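Protein (atp-binding domain of protein MJ0577) (Methanocaldococcus jannaschii, PDB 1MJH) binds ATP together with manganese as a homodimeric member of the universal stress protein family. Local coordinates at residues K6-P11 with I123-S128; T12-T17 with L38-D43; N83-I88 with D101-G106; G127-T132 with V157-S162. All coordinates share one frame; numbering follows the deposited sequence.

How the interactions relate
From the N terminus, strand 7-11 runs into segment 12-17, a loop and the start of helix 16-27, which interaction 2 joins to strand 35-43, closing the short loop of the first beta-alpha-beta unit. Interaction 3 follows in series, bringing edge strand 98-106, the neighbour of 35-43, back against helix 66-95. Interaction 1 then closes the long loop that encloses both, setting strand 123-127 beside strand 7-11 at the middle of the parallel sheet. Interaction 4 begins at Gly127 and Ser128, where interaction 1 ends, and ties the phosphate-binding loop to the C-terminal tail. Interactions 1, 2 and 4 all touch ATP; interactions 3 and 4 lie on opposite sides of the chain's centre.

Interaction 1. Residues K6-P11 with I123-S128; sequences KKILYP and IIIMGS. With ATP (adenosine-5'-triphosphate), chain F.
Leu9 and Ile124 pair in parallel at the middle of a buried two-strand contact. The amide N of Leu9 donates to Ile123 O at 2.9 Å, almost straight and in the carbonyl plane, and Leu9 O receives Ile125 N at 2.9 Å, nearly along the C=O axis. Ile8 and Ile123 lie side by side, CG1 of Ile8 reaching CG2 of Ile123 at 3.8 Å. The other branch of Ile8, CG2, is anti to the backbone N (CG1 has chi1 -64°) and thereby meets CD1 of Ile125 at 3.9 Å. Strand 7-11 is the central strand of a five-stranded parallel sheet of order 3-2-1-4-5, the nucleotide-binding alpha/beta fold of the universal stress proteins, and 123-127 is its neighbour. At their C-terminal ends the packing passes to the ligand. The Pro11 ring crosses Met126 at about a right angle, CG to CB 3.9 Å, and its CD touches CG2 of Ile124, while its CB approaches ATP N3 at 3.4 Å. An alanine here would lose the CG and CD contacts and is likely to open a gap beside Met126 and Ile124. Tyr10 turns a ring edge to Ile125 O, 3.4 Å from CD1, and its hydroxyl bonds to Ala18 O. Pro11 O accepts the ribose hydroxyl O2' of ATP at 2.7 Å, and Gly127 N donates to the same O2'.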
# COMPACT_ATOMS: atom_id res chain seq x y z
N LYS B 6 3.12 -6.71 -13.30
CA LYS B 6 2.66 -7.82 -14.13
C LYS B 6 2.00 -8.90 -13.29
O LYS B 6 1.04 -9.49 -13.79
CB LYS B 6 3.91 -8.41 -14.85
CG LYS B 6 3.51 -9.53 -15.80
CD LYS B 6 4.58 -9.85 -16.84
CE LYS B 6 4.02 -10.78 -17.91
NZ LYS B 6 4.73 -10.63 -19.21
N LYS B 7 2.49 -9.16 -12.07
CA LYS B 7 1.95 -10.22 -11.25
C LYS B 7 1.55 -9.69 -9.88
O LYS B 7 2.34 -9.00 -9.19
CB LYS B 7 3.01 -11.34 -11.12
CG LYS B 7 2.44 -12.59 -10.44
CD LYS B 7 3.58 -13.59 -10.20
CE LYS B 7 4.13 -14.07 -11.55
NZ LYS B 7 4.80 -15.40 -11.32
N ILE B 8 0.28 -9.84 -9.53
CA ILE B 8 -0.27 -9.34 -8.26
C ILE B 8 -0.61 -10.47 -7.30
O ILE B 8 -1.22 -11.49 -7.71
CB ILE B 8 -1.61 -8.61 -8.61
CG1 ILE B 8 -1.34 -7.42 -9.50
CG2 ILE B 8 -2.36 -8.18 -7.35
CD1 ILE B 8 -2.57 -6.94 -10.29
N LEU B 9 -0.33 -10.26 -6.02
CA LEU B 9 -0.80 -11.21 -4.99
C LEU B 9 -2.06 -10.59 -4.38
O LEU B 9 -1.96 -9.44 -3.91
CB LEU B 9 0.17 -11.51 -3.85
CG LEU B 9 -0.31 -12.38 -2.68
CD1 LEU B 9 -0.72 -13.79 -3.18
CD2 LEU B 9 0.74 -12.56 -1.58
N TYR B 10 -3.19 -11.30 -4.36
CA TYR B 10 -4.40 -10.77 -3.78
C TYR B 10 -4.88 -11.79 -2.75
O TYR B 10 -5.45 -12.84 -3.10
CB TYR B 10 -5.52 -10.56 -4.85
CG TYR B 10 -6.88 -10.31 -4.27
CD1 TYR B 10 -7.06 -9.33 -3.28
CD2 TYR B 10 -8.00 -11.03 -4.69
CE1 TYR B 10 -8.31 -9.09 -2.75
CE2 TYR B 10 -9.25 -10.78 -4.15
CZ TYR B 10 -9.39 -9.82 -3.19
OH TYR B 10 -10.64 -9.56 -2.62
N PRO B 11 -4.51 -11.59 -1.51
CA PRO B 11 -4.90 -12.48 -0.42
C PRO B 11 -6.27 -12.02 0.10
O PRO B 11 -6.45 -10.84 0.40
CB PRO B 11 -3.84 -12.24 0.64
CG PRO B 11 -3.32 -10.83 0.43
CD PRO B 11 -3.66 -10.47 -1.00
N ILE B 123 3.51 -6.86 -6.48
CA ILE B 123 2.76 -6.01 -5.53
C ILE B 123 1.79 -6.93 -4.81
O ILE B 123 1.37 -7.96 -5.39
CB ILE B 123 2.03 -4.90 -6.29
CG1 ILE B 123 1.26 -4.02 -5.29
CG2 ILE B 123 1.07 -5.43 -7.37
CD1 ILE B 123 0.74 -2.74 -5.98
N ILE B 124 1.47 -6.61 -3.58
CA ILE B 124 0.42 -7.29 -2.83
C ILE B 124 -0.73 -6.28 -2.68
O ILE B 124 -0.43 -5.16 -2.25
CB ILE B 124 0.91 -7.65 -1.41
CG1 ILE B 124 2.20 -8.55 -1.57
CG2 ILE B 124 -0.17 -8.49 -0.78
CD1 ILE B 124 2.74 -8.94 -0.23
N ILE B 125 -1.95 -6.63 -3.06
CA ILE B 125 -3.09 -5.67 -2.90
C ILE B 125 -4.04 -6.30 -1.86
O ILE B 125 -4.54 -7.40 -2.06
CB ILE B 125 -3.77 -5.49 -4.26
CG1 ILE B 125 -2.84 -4.76 -5.25
CG2 ILE B 125 -5.03 -4.60 -4.04
CD1 ILE B 125 -3.46 -4.52 -6.63
N MET B 126 -4.29 -5.62 -0.73
CA MET B 126 -5.05 -6.28 0.37
C MET B 126 -5.88 -5.24 1.10
O MET B 126 -5.59 -4.04 0.97
CB MET B 126 -4.10 -7.10 1.32
CG MET B 126 -3.13 -6.17 2.14
SD MET B 126 -1.65 -7.10 2.88
CE MET B 126 -2.63 -8.28 3.84
N GLY B 127 -6.83 -5.72 1.93
CA GLY B 127 -7.60 -4.73 2.70
C GLY B 127 -6.83 -4.29 3.94
O GLY B 127 -5.89 -4.94 4.40
N SER B 128 -7.27 -3.13 4.51
CA SER B 128 -6.72 -2.70 5.79
C SER B 128 -7.27 -3.52 6.96
O SER B 128 -6.64 -3.62 8.03
CB SER B 128 -7.07 -1.23 6.05
OG SER B 128 -8.49 -1.07 6.12
PG ATP F . -7.50 -9.23 12.98
O1G ATP F . -6.16 -8.70 13.38
O2G ATP F . -7.31 -10.43 12.24
O3G ATP F . -8.41 -9.43 14.12
PB ATP F . -9.00 -7.93 10.80
O1B ATP F . -9.94 -6.81 10.91
O2B ATP F . -9.71 -9.18 10.54
O3B ATP F . -8.10 -8.01 12.09
PA ATP F . -6.87 -8.48 8.78
O1A ATP F . -5.57 -7.95 9.10
O2A ATP F . -7.09 -9.88 8.99
O3A ATP F . -7.98 -7.60 9.61
O5' ATP F . -7.42 -8.23 7.32
C5' ATP F . -6.61 -7.41 6.45
C4' ATP F . -6.52 -8.06 5.08
O4' ATP F . -5.66 -9.26 5.22
C3' ATP F . -7.80 -8.63 4.49
O3' ATP F . -8.62 -7.62 3.87
C2' ATP F . -7.23 -9.66 3.50
O2' ATP F . -6.77 -8.97 2.32
C1' ATP F . -6.04 -10.23 4.32
N9 ATP F . -6.36 -11.47 5.02
C8 ATP F . -6.75 -11.65 6.30
N7 ATP F . -6.88 -12.92 6.64
C5 ATP F . -6.62 -13.59 5.54
C6 ATP F . -6.62 -14.95 5.30
N6 ATP F . -6.93 -15.82 6.26
N1 ATP F . -6.31 -15.34 4.06
C2 ATP F . -5.97 -14.43 3.09
N3 ATP F . -5.94 -13.10 3.23
C4 ATP F . -6.31 -12.78 4.49

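Interaction 2. Residues T12-T17 with L38-D43; sequences TDFSET and LLHVID. With ATP (adenosine-5'-triphosphate), chain F.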
# COMPACT_ATOMS: atom_id res chain seq x y z
N THR B 12 -7.22 -12.95 0.13
CA THR B 12 -8.55 -12.57 0.59
C THR B 12 -9.05 -13.46 1.71
O THR B 12 -8.77 -14.67 1.71
CB THR B 12 -9.56 -12.64 -0.60
OG1 THR B 12 -10.84 -12.33 -0.04
CG2 THR B 12 -9.66 -14.03 -1.20
N ASP B 13 -9.73 -12.88 2.69
CA ASP B 13 -10.39 -13.60 3.76
C ASP B 13 -11.90 -13.53 3.56
O ASP B 13 -12.66 -13.87 4.47
CB ASP B 13 -10.01 -12.95 5.13
CG ASP B 13 -10.35 -11.47 5.16
OD1 ASP B 13 -10.84 -10.95 4.13
OD2 ASP B 13 -10.07 -10.78 6.18
N PHE B 14 -12.33 -13.14 2.37
CA PHE B 14 -13.75 -13.02 2.01
C PHE B 14 -14.48 -11.97 2.83
O PHE B 14 -15.74 -11.97 2.86
CB PHE B 14 -14.52 -14.36 2.01
CG PHE B 14 -13.67 -15.47 1.40
CD1 PHE B 14 -13.24 -15.37 0.09
CD2 PHE B 14 -13.28 -16.55 2.15
CE1 PHE B 14 -12.43 -16.34 -0.50
CE2 PHE B 14 -12.46 -17.54 1.60
CZ PHE B 14 -12.07 -17.41 0.27
N SER B 15 -13.74 -11.00 3.37
CA SER B 15 -14.39 -9.95 4.18
C SER B 15 -14.87 -8.79 3.32
O SER B 15 -14.54 -8.69 2.14
CB SER B 15 -13.40 -9.37 5.20
OG SER B 15 -12.31 -8.74 4.49
N GLU B 16 -15.76 -7.95 3.87
CA GLU B 16 -16.20 -6.78 3.11
C GLU B 16 -15.01 -5.94 2.65
O GLU B 16 -15.02 -5.37 1.56
CB GLU B 16 -17.10 -5.97 4.02
CG GLU B 16 -17.44 -4.54 3.70
CD GLU B 16 -18.22 -3.99 4.91
OE1 GLU B 16 -19.43 -4.35 4.86
OE2 GLU B 16 -17.64 -3.32 5.80
N THR B 17 -14.04 -5.72 3.56
CA THR B 17 -12.90 -4.87 3.14
C THR B 17 -12.07 -5.57 2.05
O THR B 17 -11.65 -4.91 1.11
CB THR B 17 -11.99 -4.57 4.36
OG1 THR B 17 -12.81 -3.91 5.37
CG2 THR B 17 -10.98 -3.51 3.97
N LEU B 38 -4.37 -15.69 -6.50
CA LEU B 38 -5.50 -15.48 -5.58
C LEU B 38 -5.38 -16.41 -4.42
O LEU B 38 -5.30 -17.66 -4.60
CB LEU B 38 -6.79 -15.75 -6.43
CG LEU B 38 -8.05 -15.89 -5.57
CD1 LEU B 38 -8.46 -14.50 -5.03
CD2 LEU B 38 -9.23 -16.39 -6.43
N LEU B 39 -5.20 -15.84 -3.23
CA LEU B 39 -4.85 -16.67 -2.08
C LEU B 39 -5.78 -16.59 -0.90
O LEU B 39 -6.08 -15.49 -0.49
CB LEU B 39 -3.42 -16.19 -1.65
CG LEU B 39 -2.94 -16.79 -0.34
CD1 LEU B 39 -2.74 -18.31 -0.43
CD2 LEU B 39 -1.57 -16.16 0.01
N HIS B 40 -6.23 -17.73 -0.35
CA HIS B 40 -6.92 -17.77 0.91
C HIS B 40 -6.19 -18.70 1.88
O HIS B 40 -5.76 -19.79 1.44
CB HIS B 40 -8.42 -18.21 0.76
CG HIS B 40 -9.07 -18.25 2.11
ND1 HIS B 40 -9.50 -19.35 2.80
CD2 HIS B 40 -9.38 -17.25 2.93
CE1 HIS B 40 -10.04 -18.99 3.97
NE2 HIS B 40 -9.98 -17.67 4.08
N VAL B 41 -5.99 -18.20 3.09
CA VAL B 41 -5.32 -19.00 4.12
C VAL B 41 -6.35 -19.43 5.13
O VAL B 41 -6.96 -18.65 5.88
CB VAL B 41 -4.20 -18.26 4.89
CG1 VAL B 41 -3.49 -19.13 5.92
CG2 VAL B 41 -3.19 -17.77 3.87
N ILE B 42 -6.45 -20.78 5.30
CA ILE B 42 -7.19 -21.29 6.45
C ILE B 42 -6.36 -21.21 7.72
O ILE B 42 -5.28 -21.81 7.79
CB ILE B 42 -7.54 -22.80 6.25
CG1 ILE B 42 -8.24 -22.95 4.91
CG2 ILE B 42 -8.39 -23.32 7.40
CD1 ILE B 42 -9.46 -22.11 4.70
N ASP B 43 -6.76 -20.39 8.71
CA ASP B 43 -5.95 -20.19 9.89
C ASP B 43 -5.82 -21.50 10.68
O ASP B 43 -6.85 -22.00 11.16
CB ASP B 43 -6.56 -19.09 10.76
CG ASP B 43 -5.63 -18.63 11.86
OD1 ASP B 43 -4.77 -19.44 12.28
OD2 ASP B 43 -5.74 -17.48 12.29
PG ATP F . -7.50 -9.23 12.98
O1G ATP F . -6.16 -8.70 13.38
O2G ATP F . -7.31 -10.43 12.24
O3G ATP F . -8.41 -9.43 14.12
PB ATP F . -9.00 -7.93 10.80
O1B ATP F . -9.94 -6.81 10.91
O2B ATP F . -9.71 -9.18 10.54
O3B ATP F . -8.10 -8.01 12.09
PA ATP F . -6.87 -8.48 8.78
O1A ATP F . -5.57 -7.95 9.10
O2A ATP F . -7.09 -9.88 8.99
O3A ATP F . -7.98 -7.60 9.61
O5' ATP F . -7.42 -8.23 7.32
C5' ATP F . -6.61 -7.41 6.45
C4' ATP F . -6.52 -8.06 5.08
O4' ATP F . -5.66 -9.26 5.22
C3' ATP F . -7.80 -8.63 4.49
O3' ATP F . -8.62 -7.62 3.87
C2' ATP F . -7.23 -9.66 3.50
O2' ATP F . -6.77 -8.97 2.32
C1' ATP F . -6.04 -10.23 4.32
N9 ATP F . -6.36 -11.47 5.02
C8 ATP F . -6.75 -11.65 6.30
N7 ATP F . -6.88 -12.92 6.64
C5 ATP F . -6.62 -13.59 5.54
C6 ATP F . -6.62 -14.95 5.30
N6 ATP F . -6.93 -15.82 6.26
N1 ATP F . -6.31 -15.34 4.06
C2 ATP F . -5.97 -14.43 3.09
N3 ATP F . -5.94 -13.10 3.23
C4 ATP F . -6.31 -12.78 4.49
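Thr12 and Leu39 make a buried loop-to-strand contact within the beta-alpha-beta unit of strand 7-11, helix 16-27 and strand 35-43, at the point where the chain leaves the first strand beside the adenine of ATP. Thr12 N donates to Leu39 O at 2.9 Å, extending the pairing of the two strands by one bond, and CG2 of Thr12 meets CD1 of Leu38. CE2 of Phe14 sits over one face of the His40 ring, near its centre; the two centroids are 4.4 Å apart and the planes inclined at 35°, an oblique pairing. Thr12 also folds its own loop: OG1, anti to the backbone N (chi1 177°), accepts from Phe14 N at 2.9 Å in an ST turn. Asp13 follows with an Asx turn, its OD1 taking Ser15 N from above the carboxylate plane and Ser15 OG on the syn side at 2.7 Å. Two bonds thus grip one oxygen, while CB of Asp13 packs against the adenine, 3.5 Å from ATP C5. Replacing Asp13 by an alanine would probably leave Ser15 N and OG without their shared acceptor and the turn before helix 16-27 less firmly held beside the nucleotide. Ser15 itself is the N-cap of helix 16-27, its OG capping Ala18 N. On the strand, Val41 N donates to ATP N1 at 3.0 Å and Val41 O accepts from N6 at 2.9 Å, the backbone recognition of adenine that marks the ATP site of this universal stress protein.

Interaction 3. Residues N83-I88 with D101-G106; sequences NKMENI and DIIVVG
Met85 reaches from helix 66-95 onto strand 98-106, an edge strand of the parallel sheet within this chain, and carries the close-packed part of a helix-on-sheet contact in the alpha/beta fold. The two short segments run nearly antiparallel, 160° between their directions, with axes 9.9 Å apart at closest approach. That separation is bridged largely by one long side chain. Met85 is bent at both chi2 (-73°) and chi3 (-90°), which curls its methyl CE down to the strand, where it meets Ile102 O at 3.3 Å and CG1 of Ile103 at 4.0 Å. The methionine and Ile103 run alongside each other, pointing opposite ways, and Met85 also touches Leu38 and His40 of strand 35-43 and Thr12 and Phe14 of the loop before helix 16-27. At the next residue of the helix the character changes. Glu86 is exposed and approaches the partly exposed Asp101 without direct bonding; the carboxylate planes are perpendicular, and OE2 of Glu86 lies 4.1 Å from OD2 of Asp101. Two acids this near would be expected to repel, and the charge of Asp101 is probably offset by Lys89, whose NZ forms a salt bridge with OD1. The remaining separation is spanned by solvent: a single water donates to both carboxylates, at 3.2 Å from Glu86 OE2 and 2.7 Å from Asp101 OD2.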
# COMPACT_ATOMS: atom_id res chain seq x y z
N ASN B 83 -16.06 -22.40 -3.12
CA ASN B 83 -17.07 -21.70 -3.93
C ASN B 83 -16.81 -20.20 -3.99
O ASN B 83 -16.94 -19.54 -5.01
CB ASN B 83 -18.51 -21.90 -3.42
CG ASN B 83 -19.48 -21.18 -4.37
OD1 ASN B 83 -19.53 -21.53 -5.55
ND2 ASN B 83 -20.26 -20.19 -3.93
N LYS B 84 -16.38 -19.62 -2.85
CA LYS B 84 -16.06 -18.19 -2.88
C LYS B 84 -14.91 -17.92 -3.82
O LYS B 84 -14.91 -16.95 -4.58
CB LYS B 84 -15.79 -17.67 -1.45
CG LYS B 84 -17.07 -17.49 -0.64
CD LYS B 84 -16.85 -17.29 0.84
CE LYS B 84 -17.04 -18.61 1.59
NZ LYS B 84 -16.78 -18.43 3.04
N MET B 85 -13.85 -18.74 -3.79
CA MET B 85 -12.70 -18.53 -4.65
C MET B 85 -13.05 -18.66 -6.12
O MET B 85 -12.52 -17.93 -6.96
CB MET B 85 -11.60 -19.51 -4.23
CG MET B 85 -10.93 -19.26 -2.88
SD MET B 85 -9.78 -17.83 -2.78
CE MET B 85 -8.28 -18.77 -3.23
N GLU B 86 -13.95 -19.61 -6.45
CA GLU B 86 -14.34 -19.75 -7.86
C GLU B 86 -15.03 -18.52 -8.43
O GLU B 86 -14.79 -18.12 -9.58
CB GLU B 86 -15.28 -20.97 -7.98
CG GLU B 86 -14.58 -22.31 -7.83
CD GLU B 86 -13.43 -22.54 -8.78
OE1 GLU B 86 -13.48 -22.13 -9.96
OE2 GLU B 86 -12.39 -23.14 -8.42
N ASN B 87 -15.93 -17.87 -7.68
CA ASN B 87 -16.61 -16.67 -8.11
C ASN B 87 -15.56 -15.56 -8.34
O ASN B 87 -15.64 -14.84 -9.31
CB ASN B 87 -17.64 -16.20 -7.07
CG ASN B 87 -18.98 -16.93 -7.18
OD1 ASN B 87 -19.38 -17.28 -8.30
ND2 ASN B 87 -19.61 -17.15 -6.04
N ILE B 88 -14.59 -15.42 -7.42
CA ILE B 88 -13.57 -14.36 -7.65
C ILE B 88 -12.67 -14.64 -8.86
O ILE B 88 -12.31 -13.80 -9.65
CB ILE B 88 -12.65 -14.25 -6.40
CG1 ILE B 88 -13.53 -13.87 -5.18
CG2 ILE B 88 -11.59 -13.20 -6.68
CD1 ILE B 88 -12.77 -14.11 -3.87
N ASP B 101 -5.17 -19.85 -8.41
CA ASP B 101 -5.83 -19.84 -7.10
C ASP B 101 -5.20 -20.81 -6.12
O ASP B 101 -4.87 -21.98 -6.43
CB ASP B 101 -7.33 -20.13 -7.26
CG ASP B 101 -7.59 -21.38 -8.09
OD1 ASP B 101 -6.98 -21.55 -9.15
OD2 ASP B 101 -8.46 -22.16 -7.67
N ILE B 102 -4.90 -20.36 -4.92
CA ILE B 102 -4.30 -21.14 -3.84
C ILE B 102 -5.07 -21.10 -2.54
O ILE B 102 -5.43 -20.04 -2.02
CB ILE B 102 -2.86 -20.60 -3.56
CG1 ILE B 102 -2.01 -20.64 -4.83
CG2 ILE B 102 -2.21 -21.34 -2.40
CD1 ILE B 102 -0.67 -19.90 -4.70
N ILE B 103 -5.36 -22.26 -1.94
CA ILE B 103 -5.92 -22.40 -0.63
C ILE B 103 -4.91 -23.19 0.21
O ILE B 103 -4.46 -24.24 -0.24
CB ILE B 103 -7.28 -23.09 -0.52
CG1 ILE B 103 -8.32 -22.31 -1.35
CG2 ILE B 103 -7.73 -23.27 0.92
CD1 ILE B 103 -9.57 -23.13 -1.59
N VAL B 104 -4.50 -22.63 1.33
CA VAL B 104 -3.49 -23.31 2.14
C VAL B 104 -3.84 -23.18 3.61
O VAL B 104 -4.49 -22.20 4.00
CB VAL B 104 -2.11 -22.74 1.82
CG1 VAL B 104 -2.07 -21.25 2.22
CG2 VAL B 104 -0.96 -23.49 2.47
N VAL B 105 -3.55 -24.21 4.39
CA VAL B 105 -3.80 -24.16 5.84
C VAL B 105 -2.52 -23.62 6.48
O VAL B 105 -1.42 -24.11 6.21
CB VAL B 105 -4.15 -25.54 6.47
CG1 VAL B 105 -4.31 -25.40 7.99
CG2 VAL B 105 -5.43 -26.13 5.91
N GLY B 106 -2.62 -22.62 7.37
CA GLY B 106 -1.40 -22.12 7.98
C GLY B 106 -1.66 -20.78 8.71
O GLY B 106 -2.79 -20.56 9.11
O HOH W 1 -9.43 -24.31 -8.90

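Interaction 4. Residues G127-T132 with V157-S162; sequences GSHGKT and VKRKNS. With ATP (adenosine-5'-triphosphate), chain F.
Arg159 lays its guanidinium flat on the ring of His129, the planes only 12° apart and the centres separated by 3.9 Å. With CG placed between the backbone N and the carbonyl carbon (chi1 60°) and the chain then extended, Arg159 runs along the ring: its CD sits over the same face as a CH-pi contact, 3.6 Å from the centroid of His129, and NH1 lies further on, above NE2. Outside bonds fix the stack: Arg159 NH1 bonds to Asn133 OD1 and Leu134 O, NH2 to Lys135 O, and His129 NE2 to Ile137 O. In the ring plane, ND1 of His129 shares a 2.7 Å hydrogen bond with Ser128 OG, which also accepts a weak bond from Arg159 N. Strand 123-127 ends beside the last strand of the parallel sheet, Ser128 N donating to Val157 O at 2.7 Å, and the chain opens into the glycine-containing loop that holds the beta and gamma phosphates. Gly130 N donates weakly to ATP O1B, Thr132 N to O2B at 3.0 Å, and Thr132 OG1 to O3G at 2.8 Å. Lys158 coils back and brings CE tightly against CB of Ser128 at 3.5 Å, while its NZ bonds to Ser150 O and Ile147 O of the second subunit.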
# COMPACT_ATOMS: atom_id res chain seq x y z
N GLY B 127 -6.83 -5.72 1.93
CA GLY B 127 -7.60 -4.73 2.70
C GLY B 127 -6.83 -4.29 3.94
O GLY B 127 -5.89 -4.94 4.40
N SER B 128 -7.27 -3.13 4.51
CA SER B 128 -6.72 -2.70 5.79
C SER B 128 -7.27 -3.52 6.96
O SER B 128 -6.64 -3.62 8.03
CB SER B 128 -7.07 -1.23 6.05
OG SER B 128 -8.49 -1.07 6.12
N HIS B 129 -8.48 -4.08 6.80
CA HIS B 129 -9.18 -4.84 7.83
C HIS B 129 -9.86 -6.04 7.16
O HIS B 129 -9.73 -6.21 5.96
CB HIS B 129 -10.29 -3.98 8.52
CG HIS B 129 -9.75 -2.78 9.26
ND1 HIS B 129 -9.25 -1.64 8.68
CD2 HIS B 129 -9.66 -2.59 10.61
CE1 HIS B 129 -8.86 -0.80 9.63
NE2 HIS B 129 -9.09 -1.36 10.84
N GLY B 130 -10.45 -6.88 8.00
CA GLY B 130 -10.87 -8.18 7.53
C GLY B 130 -12.11 -8.66 8.26
O GLY B 130 -13.01 -7.83 8.40
N LYS B 131 -12.13 -9.94 8.59
CA LYS B 131 -13.39 -10.45 9.21
C LYS B 131 -13.60 -9.92 10.62
O LYS B 131 -14.78 -9.83 11.01
CB LYS B 131 -13.34 -11.98 9.20
CG LYS B 131 -13.45 -12.70 7.87
CD LYS B 131 -14.88 -12.52 7.32
CE LYS B 131 -15.15 -13.51 6.21
NZ LYS B 131 -16.62 -13.57 5.93
N THR B 132 -12.59 -9.51 11.40
CA THR B 132 -12.88 -8.92 12.71
C THR B 132 -13.43 -7.52 12.59
O THR B 132 -14.52 -7.17 13.08
CB THR B 132 -11.57 -8.91 13.55
OG1 THR B 132 -11.04 -10.26 13.51
CG2 THR B 132 -11.75 -8.49 14.99
N VAL B 157 -5.93 -1.14 1.01
CA VAL B 157 -7.20 -0.54 0.64
C VAL B 157 -8.04 -0.42 1.92
O VAL B 157 -8.25 -1.44 2.59
CB VAL B 157 -7.93 -1.45 -0.35
CG1 VAL B 157 -9.30 -0.88 -0.76
CG2 VAL B 157 -7.13 -1.58 -1.67
N LYS B 158 -8.51 0.78 2.22
CA LYS B 158 -9.14 0.93 3.56
C LYS B 158 -10.58 0.44 3.60
O LYS B 158 -11.31 0.37 2.61
CB LYS B 158 -9.19 2.43 3.98
CG LYS B 158 -7.80 3.10 3.94
CD LYS B 158 -6.82 2.49 4.89
CE LYS B 158 -7.22 2.25 6.35
NZ LYS B 158 -7.45 3.58 7.07
N ARG B 159 -10.99 0.12 4.82
CA ARG B 159 -12.37 -0.35 5.05
C ARG B 159 -13.37 0.78 4.80
O ARG B 159 -12.99 1.92 4.67
CB ARG B 159 -12.49 -0.79 6.52
CG ARG B 159 -12.17 0.36 7.50
CD ARG B 159 -12.33 -0.10 8.96
NE ARG B 159 -11.93 0.96 9.90
CZ ARG B 159 -11.83 0.75 11.22
NH1 ARG B 159 -12.05 -0.45 11.75
NH2 ARG B 159 -11.46 1.71 12.05
N LYS B 160 -14.65 0.39 4.71
CA LYS B 160 -15.67 1.45 4.53
C LYS B 160 -15.59 2.48 5.64
O LYS B 160 -15.27 2.18 6.77
CB LYS B 160 -17.06 0.79 4.54
CG LYS B 160 -17.42 0.04 3.28
CD LYS B 160 -18.77 -0.68 3.48
CE LYS B 160 -18.96 -1.67 2.33
NZ LYS B 160 -18.73 -1.03 1.01
N ASN B 161 -16.04 3.71 5.31
CA ASN B 161 -16.06 4.80 6.28
C ASN B 161 -17.27 4.60 7.21
O ASN B 161 -18.31 4.07 6.77
CB ASN B 161 -16.20 6.14 5.57
CG ASN B 161 -15.07 6.46 4.63
OD1 ASN B 161 -15.27 6.87 3.48
ND2 ASN B 161 -13.86 6.28 5.16
N SER B 162 -17.07 4.81 8.49
CA SER B 162 -18.01 4.43 9.55
C SER B 162 -18.91 3.25 9.19
O SER B 162 -20.05 3.12 9.74
CB SER B 162 -18.74 5.67 10.06
OG SER B 162 -17.78 6.68 10.37
OXT SER B 162 -18.32 2.14 8.98
PG ATP F . -7.50 -9.23 12.98
O1G ATP F . -6.16 -8.70 13.38
O2G ATP F . -7.31 -10.43 12.24
O3G ATP F . -8.41 -9.43 14.12
PB ATP F . -9.00 -7.93 10.80
O1B ATP F . -9.94 -6.81 10.91
O2B ATP F . -9.71 -9.18 10.54
O3B ATP F . -8.10 -8.01 12.09
PA ATP F . -6.87 -8.48 8.78
O1A ATP F . -5.57 -7.95 9.10
O2A ATP F . -7.09 -9.88 8.99
O3A ATP F . -7.98 -7.60 9.61
O5' ATP F . -7.42 -8.23 7.32
C5' ATP F . -6.61 -7.41 6.45
C4' ATP F . -6.52 -8.06 5.08
O4' ATP F . -5.66 -9.26 5.22
C3' ATP F . -7.80 -8.63 4.49
O3' ATP F . -8.62 -7.62 3.87
C2' ATP F . -7.23 -9.66 3.50
O2' ATP F . -6.77 -8.97 2.32
C1' ATP F . -6.04 -10.23 4.32
N9 ATP F . -6.36 -11.47 5.02
C8 ATP F . -6.75 -11.65 6.30
N7 ATP F . -6.88 -12.92 6.64
C5 ATP F . -6.62 -13.59 5.54
C6 ATP F . -6.62 -14.95 5.30
N6 ATP F . -6.93 -15.82 6.26
N1 ATP F . -6.31 -15.34 4.06
C2 ATP F . -5.97 -14.43 3.09
N3 ATP F . -5.94 -13.10 3.23
C4 ATP F . -6.31 -12.78 4.49